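PDB 4HR6: lectin from Trichosanthes anguina, which probably binds carbohydrate as a seed lectin and is a nontoxic three-chain homologue of the type II ribosome-inactivating proteins. Local coordinates for residues V28-A33 / S93-A98; S35-F40 / D55-V60; S118-I123 / V144-N149; W150-L155 / S169-Y174. All blocks are in the same frame, centred on the assembly; numbering follows the deposited sequence.

Contact 1 of 4, residues V28-A33 / S93-A98; sequences VAYQPA and SNLFNA
P32, at the end of strand 26-32, comes up against F96 in the last turn of helix 85-96, their CA atoms 5.0 Å apart. The contact joins this helix end to the mixed five-stranded sheet, within the ribosome-inactivating-protein family region. Just beyond F96 the helix ends in a Schellman motif: A98 has positive phi, and its N bonds back to L95 O at 3.0 Å. Y30 reaches the same turn with its side chain. With CB directed toward the helix and CG in the crowded position between backbone N and carbonyl carbon (chi1 84°), the ring extends to L95 and sets its hydroxyl at the helix end. There OH donates to L95 O at 2.7 Å, meeting the carbonyl at a C=O...O angle of 123° and only 15° out of its plane. L95 also folds over the ring it binds: its CD1 lies 4.0 Å from the Y30 ring centroid, almost on the normal, a CH-pi contact, while CB lies 3.8 Å from Y30 CE1. Farther along, P32 CB packs 4.0 Å from F96 CD1, approaching the ring obliquely. L103 and L18 also touch Y30, and the Y39 ring meets its ring. L95 O thus takes two donors, one from the capping turn and one from the buried phenol. The helix C-terminal end would probably make L95 O a stronger acceptor and so strengthen the Y30 bond.

Contact 2 of 4, residues S35-F40 / D55-V60; sequences SHESYF and DTHQNV
E37 spreads its carboxylate over two side chains of the adjacent strand, one oxygen for each. OE1 takes N59 ND2 at 3.0 Å through its anti lone pair, in a nearly straight bond (174°) that lies in the amide plane of N59. OE2 accepts from H57 ND1 at 2.9 Å, but the imidazole comes from above the carboxylate plane, 48° out of it. The E37 chain is bent at chi2 (-68°), which turns the carboxylate back across the strand pair. N59 also turns its ND2 to S38 O, at 3.1 Å, while its backbone N reaches the same S38 O at 2.8 Å from the opposite face of the carbonyl. Beneath this lies regular parallel pairing of strands 37-40 and 57-60, including S38 N to H57 O (2.9 Å) and F40 N to N59 O (2.8 Å). These are the two strands of a beta-alpha-beta unit with helix 46-51 in the crossover. On the other sheet face S38 OG lies 2.7 Å from T56 OG1, which also bonds F53 O, and F40 CE1 rests 3.8 Å from Q58 CG; Q58 NE2 is held by F49 O. E37 thus bonds its direct partner H57 and, diagonally, N59, the partner of Y39. Two donors would favour an ionised E37, whose charge may in turn raise the proton affinity of H57.

Contact 3 of 4, residues S118-I123 / V144-N149; sequences SKFRFI and VSLEDN
L146 of helix 141-159 packs into the junction where helix 103-119 gives way to helix 121-132, a helix-helix contact in the helical part of the ribosome-inactivating-protein fold. Its CB stands over the face of F120, 3.9 Å from the ring centroid and only 7° off the normal, a CH-pi contact. CG, anti to the carbonyl carbon (chi1 -67°), sends its two methyls to different rings. CD2 continues along F120, 3.9 Å from its CE1. CD1 swings to F122, 3.8 Å from CD2 of that residue, where the two side chains cross at about a right angle; I123 CG1 lies 4.3 Å from the same methyl. F120 occupies the N-cap position of helix 121-132, so the ring that receives CB belongs to the residue between the two helices. Next door, I123 CD1 packs 4.1 Å from E147 CG, and the E147 carboxylate is held by Q112 and by R78. Y264 of another Lectin chain stacks on F122 and packs on L146, placing this buried cluster at a chain interface. At its edge a water is shared by the two segments: it accepts from K119 NZ at 2.8 Å and donates to E147 O at 2.7 Å.

Contact 4 of 4, residues W150-L155 / S169-Y174; sequences WSEISL and SVVELY
I153 and V171 form the centre of an apolar contact between helix 141-159 and strand 166-174, their CG1 atoms 4.1 Å apart and the two side chains crossing at about a right angle. The CG1 branch of I153 stands anti to the carbonyl carbon (chi1 -73°) and places CD1 4.5 Å from L173 CD2. One residue earlier in the helix, E152 CG lies 4.4 Å from V171 CG2, so V171 offers one methyl to each of two successive helix residues. E152 is bent at chi2 (62°), and its OE2 ends 3.8 Å from S169 OG, a polar approach without a hydrogen bond. The carboxylate is gripped elsewhere: OE2 accepts from Q156, and OE1 from N1 of another Lectin chain, so the helix surface here also meets a partner chain. Within the helix, S154 OG donates to W150 O at 2.8 Å, and W150 O also takes the helical bond from S154 N (2.9 Å). The far side of this turn is joined to the C-terminal stretch of the chain: L199 N bonds S154 OG, while the W150 indole NE1 bonds L197 O. On the strand side, V171 and L173 pair through their backbones with V183 and I181. The helix packs on strand 166-174, which pairs with 180-185, and runs roughly antiparallel to it (141°); the axis of the 150-155 piece passes 9.5 Å from that of 170-174, with the C-terminal segment on the other flank of the helix.

From the N terminus, strand 26-32 leads directly into strand 37-40, and contact 2 closes the beta-alpha-beta loop as strand 57-60 returns beside strand 37-40. Contact 1 closes later, when helix 85-96 returns to strand 26-32, so the loop of contact 2 falls wholly within that of contact 1. These two touch through neighbouring strands of the mixed five-stranded sheet. Contact 3 follows in series, joining the junction of helices 103-119 and 121-132 to helix 141-159. Contact 4 continues along that same helix to the 166-174 hairpin, and its centre lies about 10 Å from that of contact 3. Contacts 2 and 4 have centres about 36 Å apart, on opposite sides of the chain's centre.

Contact 1 of 4, residues V28-A33 / S93-A98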
loop_
_atom_site.group_PDB
_atom_site.type_symbol
_atom_site.label_atom_id
_atom_site.label_comp_id
_atom_site.label_asym_id
_atom_site.label_seq_id
_atom_site.Cartn_x
_atom_site.Cartn_y
_atom_site.Cartn_z
ATOM N N VAL B 28 12.872 19.437 11.744
ATOM C CA VAL B 28 13.069 20.894 11.824
ATOM C C VAL B 28 14.331 21.339 12.557
ATOM O O VAL B 28 14.809 22.449 12.343
ATOM C CB VAL B 28 11.854 21.605 12.470
ATOM C CG1 VAL B 28 10.595 21.305 11.698
ATOM C CG2 VAL B 28 11.675 21.215 13.917
ATOM N N ALA B 29 14.821 20.518 13.472
ATOM C CA ALA B 29 15.969 20.879 14.275
ATOM C C ALA B 29 16.558 19.657 14.934
ATOM O O ALA B 29 15.902 18.618 15.027
ATOM C CB ALA B 29 15.556 21.862 15.364
ATOM N N TYR B 30 17.797 19.784 15.399
ATOM C CA TYR B 30 18.368 18.765 16.280
ATOM C C TYR B 30 19.343 19.377 17.267
ATOM O O TYR B 30 19.824 20.492 17.066
ATOM C CB TYR B 30 19.082 17.653 15.487
ATOM C CG TYR B 30 20.517 17.945 15.091
ATOM C CD1 TYR B 30 21.593 17.445 15.838
ATOM C CD2 TYR B 30 20.800 18.696 13.979
ATOM C CE1 TYR B 30 22.906 17.694 15.467
ATOM C CE2 TYR B 30 22.099 18.968 13.606
ATOM C CZ TYR B 30 23.143 18.458 14.352
ATOM O OH TYR B 30 24.415 18.729 13.964
ATOM N N GLN B 31 19.659 18.592 18.292
ATOM C CA GLN B 31 20.656 18.941 19.285
ATOM C C GLN B 31 21.546 17.725 19.595
ATOM O O GLN B 31 21.035 16.638 19.859
ATOM C CB GLN B 31 19.982 19.378 20.588
ATOM C CG GLN B 31 20.929 20.163 21.494
ATOM C CD GLN B 31 20.487 20.227 22.947
ATOM O OE1 GLN B 31 19.430 19.735 23.315
ATOM N NE2 GLN B 31 21.316 20.840 23.781
ATOM N N PRO B 32 22.877 17.898 19.545
ATOM C CA PRO B 32 23.731 16.852 20.116
ATOM C C PRO B 32 23.591 16.830 21.635
ATOM O O PRO B 32 23.601 17.885 22.240
ATOM C CB PRO B 32 25.153 17.291 19.727
ATOM C CG PRO B 32 25.004 18.414 18.764
ATOM C CD PRO B 32 23.648 19.000 18.962
ATOM N N ALA B 33 23.459 15.653 22.233
ATOM C CA ALA B 33 23.402 15.516 23.704
ATOM C C ALA B 33 24.645 16.096 24.389
ATOM O O ALA B 33 25.780 15.898 23.926
ATOM C CB ALA B 33 23.226 14.064 24.103
ATOM N N SER B 93 27.179 10.270 13.938
ATOM C CA SER B 93 28.445 10.876 14.365
ATOM C C SER B 93 28.691 12.241 13.784
ATOM O O SER B 93 29.142 13.133 14.501
ATOM C CB SER B 93 29.634 9.964 14.030
ATOM O OG SER B 93 29.542 8.781 14.810
ATOM N N ASN B 94 28.425 12.397 12.486
ATOM C CA ASN B 94 28.642 13.661 11.826
ATOM C C ASN B 94 27.745 14.775 12.381
ATOM O O ASN B 94 28.176 15.929 12.480
ATOM C CB ASN B 94 28.383 13.549 10.328
ATOM C CG ASN B 94 29.343 12.615 9.630
ATOM O OD1 ASN B 94 30.518 12.518 9.979
ATOM N ND2 ASN B 94 28.836 11.905 8.635
ATOM N N LEU B 95 26.486 14.433 12.665
ATOM C CA LEU B 95 25.563 15.367 13.307
ATOM C C LEU B 95 26.029 15.693 14.720
ATOM O O LEU B 95 25.970 16.836 15.131
ATOM C CB LEU B 95 24.140 14.809 13.378
ATOM C CG LEU B 95 23.264 14.714 12.126
ATOM C CD1 LEU B 95 21.781 14.846 12.467
ATOM C CD2 LEU B 95 23.632 15.719 11.078
ATOM N N PHE B 96 26.469 14.683 15.452
ATOM C CA PHE B 96 26.959 14.879 16.808
ATOM C C PHE B 96 28.139 15.844 16.880
ATOM O O PHE B 96 28.172 16.698 17.769
ATOM C CB PHE B 96 27.349 13.559 17.441
ATOM C CG PHE B 96 27.747 13.673 18.888
ATOM C CD1 PHE B 96 26.793 13.654 19.886
ATOM C CD2 PHE B 96 29.080 13.791 19.245
ATOM C CE1 PHE B 96 27.154 13.743 21.216
ATOM C CE2 PHE B 96 29.451 13.898 20.576
ATOM C CZ PHE B 96 28.481 13.867 21.566
ATOM N N ASN B 97 29.064 15.733 15.923
ATOM C CA ASN B 97 30.218 16.616 15.835
ATOM C C ASN B 97 29.913 17.902 15.106
ATOM O O ASN B 97 30.791 18.754 14.977
ATOM C CB ASN B 97 31.358 15.916 15.086
ATOM C CG ASN B 97 31.818 14.645 15.779
ATOM O OD1 ASN B 97 32.081 13.634 15.134
ATOM N ND2 ASN B 97 31.905 14.691 17.095
ATOM N N ALA B 98 28.692 18.023 14.579
ATOM C CA ALA B 98 28.287 19.197 13.814
ATOM C C ALA B 98 29.297 19.526 12.720
ATOM O O ALA B 98 29.654 20.673 12.497
ATOM C CB ALA B 98 28.068 20.389 14.733
#

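Contact 2 of 4, residues S35-F40 / D55-V60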
loop_
_atom_site.group_PDB
_atom_site.type_symbol
_atom_site.label_atom_id
_atom_site.label_comp_id
_atom_site.label_asym_id
_atom_site.label_seq_id
_atom_site.Cartn_x
_atom_site.Cartn_y
_atom_site.Cartn_z
ATOM N N SER B 35 25.342 19.372 24.678
ATOM C CA SER B 35 25.839 20.565 24.000
ATOM C C SER B 35 24.928 21.753 24.314
ATOM O O SER B 35 23.769 21.556 24.675
ATOM C CB SER B 35 25.888 20.318 22.497
ATOM O OG SER B 35 26.368 21.460 21.790
ATOM N N HIS B 36 25.453 22.970 24.167
ATOM C CA HIS B 36 24.645 24.212 24.276
ATOM C C HIS B 36 24.291 24.763 22.929
ATOM O O HIS B 36 23.848 25.899 22.848
ATOM C CB HIS B 36 25.404 25.344 24.981
ATOM C CG HIS B 36 26.188 24.891 26.144
ATOM N ND1 HIS B 36 25.625 24.154 27.158
ATOM C CD2 HIS B 36 27.499 25.028 26.445
ATOM C CE1 HIS B 36 26.558 23.857 28.043
ATOM N NE2 HIS B 36 27.702 24.382 27.639
ATOM N N GLU B 37 24.550 23.995 21.874
ATOM C CA GLU B 37 24.225 24.391 20.517
ATOM C C GLU B 37 23.066 23.541 20.030
ATOM O O GLU B 37 22.920 22.392 20.444
ATOM C CB GLU B 37 25.407 24.170 19.596
ATOM C CG GLU B 37 26.718 24.744 20.093
ATOM C CD GLU B 37 26.735 26.257 20.113
ATOM O OE1 GLU B 37 26.243 26.892 19.165
ATOM O OE2 GLU B 37 27.267 26.819 21.085
ATOM N N SER B 38 22.249 24.135 19.159
ATOM C CA SER B 38 21.208 23.440 18.455
ATOM C C SER B 38 21.220 23.959 17.020
ATOM O O SER B 38 21.781 25.025 16.721
ATOM C CB SER B 38 19.856 23.661 19.143
ATOM O OG SER B 38 19.471 25.032 19.107
ATOM N N TYR B 39 20.636 23.192 16.109
ATOM C CA TYR B 39 20.702 23.535 14.695
ATOM C C TYR B 39 19.329 23.404 14.088
ATOM O O TYR B 39 18.647 22.405 14.289
ATOM C CB TYR B 39 21.717 22.653 13.980
ATOM C CG TYR B 39 23.077 22.723 14.606
ATOM C CD1 TYR B 39 23.396 21.913 15.671
ATOM C CD2 TYR B 39 24.018 23.639 14.164
ATOM C CE1 TYR B 39 24.624 21.991 16.282
ATOM C CE2 TYR B 39 25.255 23.731 14.774
ATOM C CZ TYR B 39 25.549 22.891 15.835
ATOM O OH TYR B 39 26.773 22.948 16.471
ATOM N N PHE B 40 18.919 24.450 13.378
ATOM C CA PHE B 40 17.570 24.576 12.862
ATOM C C PHE B 40 17.682 24.705 11.368
ATOM O O PHE B 40 18.579 25.397 10.877
ATOM C CB PHE B 40 16.888 25.828 13.420
ATOM C CG PHE B 40 16.352 25.658 14.805
ATOM C CD1 PHE B 40 17.199 25.622 15.891
ATOM C CD2 PHE B 40 14.987 25.540 15.026
ATOM C CE1 PHE B 40 16.694 25.472 17.176
ATOM C CE2 PHE B 40 14.477 25.374 16.301
ATOM C CZ PHE B 40 15.333 25.345 17.384
ATOM N N ASP B 55 17.062 26.884 25.718
ATOM C CA ASP B 55 18.244 27.079 26.546
ATOM C C ASP B 55 19.521 26.659 25.805
ATOM O O ASP B 55 20.417 26.086 26.410
ATOM C CB ASP B 55 18.098 26.236 27.813
ATOM C CG ASP B 55 17.968 24.764 27.498
ATOM O OD1 ASP B 55 17.157 24.410 26.613
ATOM O OD2 ASP B 55 18.703 23.962 28.096
ATOM N N THR B 56 19.597 26.935 24.501
ATOM C CA THR B 56 20.783 26.646 23.698
ATOM C C THR B 56 21.036 27.828 22.796
ATOM O O THR B 56 20.165 28.671 22.627
ATOM C CB THR B 56 20.606 25.352 22.835
ATOM O OG1 THR B 56 19.655 25.568 21.778
ATOM C CG2 THR B 56 20.130 24.238 23.681
ATOM N N HIS B 57 22.224 27.901 22.223
ATOM C CA HIS B 57 22.471 28.806 21.118
ATOM C C HIS B 57 21.857 28.143 19.902
ATOM O O HIS B 57 22.250 27.044 19.553
ATOM C CB HIS B 57 23.968 29.009 20.868
ATOM C CG HIS B 57 24.730 29.451 22.069
ATOM N ND1 HIS B 57 25.704 28.672 22.656
ATOM C CD2 HIS B 57 24.659 30.587 22.806
ATOM C CE1 HIS B 57 26.196 29.307 23.705
ATOM N NE2 HIS B 57 25.577 30.469 23.819
ATOM N N GLN B 58 20.891 28.807 19.279
ATOM C CA GLN B 58 20.156 28.262 18.160
ATOM C C GLN B 58 20.798 28.690 16.867
ATOM O O GLN B 58 20.688 29.823 16.466
ATOM C CB GLN B 58 18.692 28.714 18.199
ATOM C CG GLN B 58 17.934 28.247 19.438
ATOM C CD GLN B 58 16.541 28.855 19.547
ATOM O OE1 GLN B 58 16.341 29.981 19.159
ATOM N NE2 GLN B 58 15.578 28.095 20.053
ATOM N N ASN B 59 21.475 27.771 16.204
ATOM C CA ASN B 59 22.076 28.069 14.909
ATOM C C ASN B 59 21.103 27.735 13.800
ATOM O O ASN B 59 20.335 26.781 13.906
ATOM C CB ASN B 59 23.353 27.262 14.743
ATOM C CG ASN B 59 24.330 27.535 15.846
ATOM O OD1 ASN B 59 25.022 28.544 15.810
ATOM N ND2 ASN B 59 24.382 26.654 16.846
ATOM N N VAL B 60 21.157 28.511 12.736
ATOM C CA VAL B 60 20.312 28.314 11.578
ATOM C C VAL B 60 21.164 27.784 10.420
ATOM O O VAL B 60 22.126 28.416 10.017
ATOM C CB VAL B 60 19.644 29.636 11.161
ATOM C CG1 VAL B 60 18.710 29.427 9.982
ATOM C CG2 VAL B 60 18.877 30.213 12.337
#

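Contact 3 of 4, residues S118-I123 / V144-N149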
loop_
_atom_site.group_PDB
_atom_site.type_symbol
_atom_site.label_atom_id
_atom_site.label_comp_id
_atom_site.label_asym_id
_atom_site.label_seq_id
_atom_site.Cartn_x
_atom_site.Cartn_y
_atom_site.Cartn_z
ATOM N N SER B 118 9.047 5.346 8.065
ATOM C CA SER B 118 7.827 5.359 8.864
ATOM C C SER B 118 6.588 5.557 7.990
ATOM O O SER B 118 5.504 5.116 8.337
ATOM C CB SER B 118 7.880 6.450 9.932
ATOM O OG SER B 118 8.926 6.194 10.871
ATOM N N LYS B 119 6.748 6.250 6.867
ATOM C CA LYS B 119 5.621 6.574 6.003
ATOM C C LYS B 119 5.203 5.381 5.139
ATOM O O LYS B 119 4.017 5.246 4.799
ATOM C CB LYS B 119 5.991 7.732 5.085
ATOM C CG LYS B 119 6.236 9.065 5.771
ATOM C CD LYS B 119 6.775 10.070 4.759
ATOM C CE LYS B 119 6.968 11.442 5.356
ATOM N NZ LYS B 119 7.624 12.341 4.374
ATOM N N PHE B 120 6.186 4.559 4.750
ATOM C CA PHE B 120 5.995 3.507 3.758
ATOM C C PHE B 120 6.587 2.158 4.216
ATOM O O PHE B 120 7.774 2.076 4.500
ATOM C CB PHE B 120 6.666 3.879 2.443
ATOM C CG PHE B 120 6.088 5.093 1.778
ATOM C CD1 PHE B 120 4.925 5.004 1.031
ATOM C CD2 PHE B 120 6.711 6.334 1.903
ATOM C CE1 PHE B 120 4.393 6.121 0.410
ATOM C CE2 PHE B 120 6.184 7.456 1.291
ATOM C CZ PHE B 120 5.022 7.348 0.538
ATOM N N ARG B 121 5.753 1.118 4.237
ATOM C CA ARG B 121 6.179 -0.258 4.508
ATOM C C ARG B 121 7.264 -0.734 3.542
ATOM O O ARG B 121 8.223 -1.364 3.958
ATOM C CB ARG B 121 4.977 -1.207 4.482
ATOM C CG ARG B 121 4.000 -1.002 5.643
ATOM C CD ARG B 121 3.259 -2.307 5.990
ATOM N NE ARG B 121 2.443 -2.161 7.191
ATOM C CZ ARG B 121 1.191 -1.683 7.228
ATOM N NH1 ARG B 121 0.557 -1.308 6.116
ATOM N NH2 ARG B 121 0.556 -1.589 8.396
ATOM N N PHE B 122 7.170 -0.361 2.274
ATOM C CA PHE B 122 8.179 -0.748 1.289
ATOM C C PHE B 122 9.578 -0.234 1.645
ATOM O O PHE B 122 10.589 -0.935 1.441
ATOM C CB PHE B 122 7.777 -0.255 -0.100
ATOM C CG PHE B 122 8.724 -0.655 -1.172
ATOM C CD1 PHE B 122 8.731 -1.953 -1.650
ATOM C CD2 PHE B 122 9.627 0.248 -1.694
ATOM C CE1 PHE B 122 9.620 -2.341 -2.643
ATOM C CE2 PHE B 122 10.522 -0.131 -2.681
ATOM C CZ PHE B 122 10.511 -1.429 -3.165
ATOM N N ILE B 123 9.637 0.975 2.204
ATOM C CA ILE B 123 10.915 1.570 2.573
ATOM C C ILE B 123 11.392 0.977 3.888
ATOM O O ILE B 123 12.543 0.646 4.036
ATOM C CB ILE B 123 10.850 3.121 2.637
ATOM C CG1 ILE B 123 10.553 3.674 1.252
ATOM C CG2 ILE B 123 12.172 3.702 3.137
ATOM C CD1 ILE B 123 10.281 5.167 1.243
ATOM N N VAL B 144 12.369 6.449 -4.401
ATOM C CA VAL B 144 12.316 7.883 -4.646
ATOM C C VAL B 144 10.932 8.372 -5.044
ATOM O O VAL B 144 10.516 9.437 -4.584
ATOM C CB VAL B 144 13.374 8.301 -5.679
ATOM C CG1 VAL B 144 13.098 9.684 -6.240
ATOM C CG2 VAL B 144 14.750 8.273 -5.031
ATOM N N SER B 145 10.222 7.613 -5.881
ATOM C CA SER B 145 8.880 8.002 -6.335
ATOM C C SER B 145 7.853 7.989 -5.191
ATOM O O SER B 145 6.922 8.787 -5.177
ATOM C CB SER B 145 8.406 7.128 -7.514
ATOM O OG SER B 145 8.207 5.779 -7.144
ATOM N N LEU B 146 8.038 7.104 -4.220
ATOM C CA LEU B 146 7.211 7.118 -3.027
ATOM C C LEU B 146 7.495 8.375 -2.199
ATOM O O LEU B 146 6.572 9.061 -1.778
ATOM C CB LEU B 146 7.471 5.883 -2.176
ATOM C CG LEU B 146 7.059 4.530 -2.752
ATOM C CD1 LEU B 146 7.552 3.413 -1.829
ATOM C CD2 LEU B 146 5.557 4.455 -2.919
ATOM N N GLU B 147 8.773 8.681 -1.983
ATOM C CA GLU B 147 9.150 9.853 -1.184
ATOM C C GLU B 147 8.589 11.142 -1.787
ATOM O O GLU B 147 7.974 11.949 -1.092
ATOM C CB GLU B 147 10.670 9.952 -1.060
ATOM C CG GLU B 147 11.287 8.854 -0.192
ATOM C CD GLU B 147 12.806 8.860 -0.222
ATOM O OE1 GLU B 147 13.396 9.733 -0.874
ATOM O OE2 GLU B 147 13.429 7.982 0.391
ATOM N N ASP B 148 8.791 11.307 -3.082
ATOM C CA ASP B 148 8.378 12.506 -3.780
ATOM C C ASP B 148 6.851 12.662 -3.905
ATOM O O ASP B 148 6.365 13.780 -4.073
ATOM C CB ASP B 148 9.022 12.551 -5.168
ATOM C CG ASP B 148 10.528 12.789 -5.119
ATOM O OD1 ASP B 148 11.078 13.172 -4.066
ATOM O OD2 ASP B 148 11.167 12.590 -6.159
ATOM N N ASN B 149 6.096 11.567 -3.830
ATOM C CA ASN B 149 4.625 11.629 -4.006
ATOM C C ASN B 149 3.789 11.461 -2.756
ATOM O O ASN B 149 2.568 11.411 -2.845
ATOM C CB ASN B 149 4.187 10.579 -5.027
ATOM C CG ASN B 149 4.523 10.984 -6.441
ATOM O OD1 ASN B 149 3.949 11.914 -6.968
ATOM N ND2 ASN B 149 5.466 10.314 -7.042
HETATM O O HOH W 1 7.829 12.024 1.560
#

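Contact 4 of 4, residues W150-L155 / S169-Y174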
loop_
_atom_site.group_PDB
_atom_site.type_symbol
_atom_site.label_atom_id
_atom_site.label_comp_id
_atom_site.label_asym_id
_atom_site.label_seq_id
_atom_site.Cartn_x
_atom_site.Cartn_y
_atom_site.Cartn_z
ATOM N N TRP B 150 4.420 11.374 -1.583
ATOM C CA TRP B 150 3.678 11.102 -0.343
ATOM C C TRP B 150 2.560 12.095 -0.057
ATOM O O TRP B 150 1.469 11.717 0.382
ATOM C CB TRP B 150 4.638 11.098 0.840
ATOM C CG TRP B 150 3.990 10.907 2.133
ATOM C CD1 TRP B 150 3.364 9.788 2.567
ATOM C CD2 TRP B 150 3.929 11.848 3.215
ATOM N NE1 TRP B 150 2.904 9.967 3.854
ATOM C CE2 TRP B 150 3.227 11.226 4.270
ATOM C CE3 TRP B 150 4.383 13.161 3.386
ATOM C CZ2 TRP B 150 2.971 11.863 5.486
ATOM C CZ3 TRP B 150 4.133 13.799 4.596
ATOM C CH2 TRP B 150 3.443 13.142 5.638
ATOM N N SER B 151 2.854 13.375 -0.258
ATOM C CA SER B 151 1.864 14.416 -0.045
ATOM C C SER B 151 0.670 14.247 -0.964
ATOM O O SER B 151 -0.467 14.306 -0.535
ATOM C CB SER B 151 2.479 15.799 -0.287
ATOM O OG SER B 151 1.495 16.779 -0.032
ATOM N N GLU B 152 0.960 14.053 -2.234
ATOM C CA GLU B 152 -0.042 13.867 -3.269
ATOM C C GLU B 152 -0.854 12.576 -3.069
ATOM O O GLU B 152 -2.067 12.583 -3.266
ATOM C CB GLU B 152 0.670 13.836 -4.613
ATOM C CG GLU B 152 -0.221 13.779 -5.832
ATOM C CD GLU B 152 -1.135 14.986 -5.988
ATOM O OE1 GLU B 152 -0.832 16.063 -5.449
ATOM O OE2 GLU B 152 -2.170 14.844 -6.666
ATOM N N ILE B 153 -0.185 11.482 -2.685
ATOM C CA ILE B 153 -0.874 10.225 -2.349
ATOM C C ILE B 153 -1.785 10.423 -1.173
ATOM O O ILE B 153 -2.925 9.980 -1.192
ATOM C CB ILE B 153 0.117 9.089 -1.991
ATOM C CG1 ILE B 153 0.824 8.595 -3.241
ATOM C CG2 ILE B 153 -0.566 7.913 -1.295
ATOM C CD1 ILE B 153 2.044 7.751 -2.938
ATOM N N SER B 154 -1.297 11.065 -0.129
ATOM C CA SER B 154 -2.185 11.370 0.985
ATOM C C SER B 154 -3.429 12.173 0.550
ATOM O O SER B 154 -4.522 11.910 1.000
ATOM C CB SER B 154 -1.453 12.166 2.066
ATOM O OG SER B 154 -0.319 11.516 2.565
ATOM N N LEU B 155 -3.244 13.194 -0.286
ATOM C CA LEU B 155 -4.373 13.985 -0.788
ATOM C C LEU B 155 -5.358 13.106 -1.554
ATOM O O LEU B 155 -6.559 13.217 -1.362
ATOM C CB LEU B 155 -3.897 15.109 -1.729
ATOM C CG LEU B 155 -4.995 15.931 -2.427
ATOM C CD1 LEU B 155 -5.854 16.687 -1.442
ATOM C CD2 LEU B 155 -4.385 16.933 -3.377
ATOM N N SER B 169 -6.617 12.386 -9.426
ATOM C CA SER B 169 -5.493 12.521 -10.316
ATOM C C SER B 169 -4.616 11.260 -10.251
ATOM O O SER B 169 -4.565 10.578 -9.229
ATOM C CB SER B 169 -4.714 13.794 -9.946
ATOM O OG SER B 169 -3.315 13.607 -10.058
ATOM N N VAL B 170 -3.935 10.958 -11.347
ATOM C CA VAL B 170 -3.036 9.809 -11.416
ATOM C C VAL B 170 -1.739 10.085 -10.657
ATOM O O VAL B 170 -1.198 11.175 -10.740
ATOM C CB VAL B 170 -2.716 9.463 -12.884
ATOM C CG1 VAL B 170 -1.616 8.417 -12.982
ATOM C CG2 VAL B 170 -3.972 8.970 -13.585
ATOM N N VAL B 171 -1.270 9.100 -9.891
ATOM C CA VAL B 171 0.073 9.133 -9.304
ATOM C C VAL B 171 0.979 8.155 -10.057
ATOM O O VAL B 171 0.586 7.031 -10.309
ATOM C CB VAL B 171 0.041 8.714 -7.830
ATOM C CG1 VAL B 171 1.449 8.725 -7.247
ATOM C CG2 VAL B 171 -0.889 9.623 -7.031
ATOM N N GLU B 172 2.194 8.589 -10.374
ATOM C CA GLU B 172 3.159 7.807 -11.120
ATOM C C GLU B 172 4.178 7.183 -10.186
ATOM O O GLU B 172 5.029 7.871 -9.641
ATOM C CB GLU B 172 3.885 8.699 -12.131
ATOM C CG GLU B 172 2.940 9.568 -12.939
ATOM C CD GLU B 172 3.575 10.132 -14.190
ATOM O OE1 GLU B 172 4.624 10.797 -14.095
ATOM O OE2 GLU B 172 3.020 9.903 -15.271
ATOM N N LEU B 173 4.078 5.874 -9.988
ATOM C CA LEU B 173 5.048 5.148 -9.175
ATOM C C LEU B 173 5.846 4.172 -10.022
ATOM O O LEU B 173 5.430 3.795 -11.112
ATOM C CB LEU B 173 4.346 4.402 -8.057
ATOM C CG LEU B 173 3.605 5.244 -7.020
ATOM C CD1 LEU B 173 3.017 4.318 -5.969
ATOM C CD2 LEU B 173 4.525 6.272 -6.376
ATOM N N TYR B 174 7.007 3.788 -9.511
ATOM C CA TYR B 174 7.865 2.820 -10.148
ATOM C C TYR B 174 7.993 1.575 -9.302
ATOM O O TYR B 174 7.951 1.655 -8.086
ATOM C CB TYR B 174 9.244 3.423 -10.388
ATOM C CG TYR B 174 9.218 4.453 -11.462
ATOM C CD1 TYR B 174 8.970 5.782 -11.163
ATOM C CD2 TYR B 174 9.401 4.097 -12.792
ATOM C CE1 TYR B 174 8.934 6.747 -12.150
ATOM C CE2 TYR B 174 9.362 5.054 -13.794
ATOM C CZ TYR B 174 9.128 6.374 -13.465
ATOM O OH TYR B 174 9.084 7.334 -14.450
#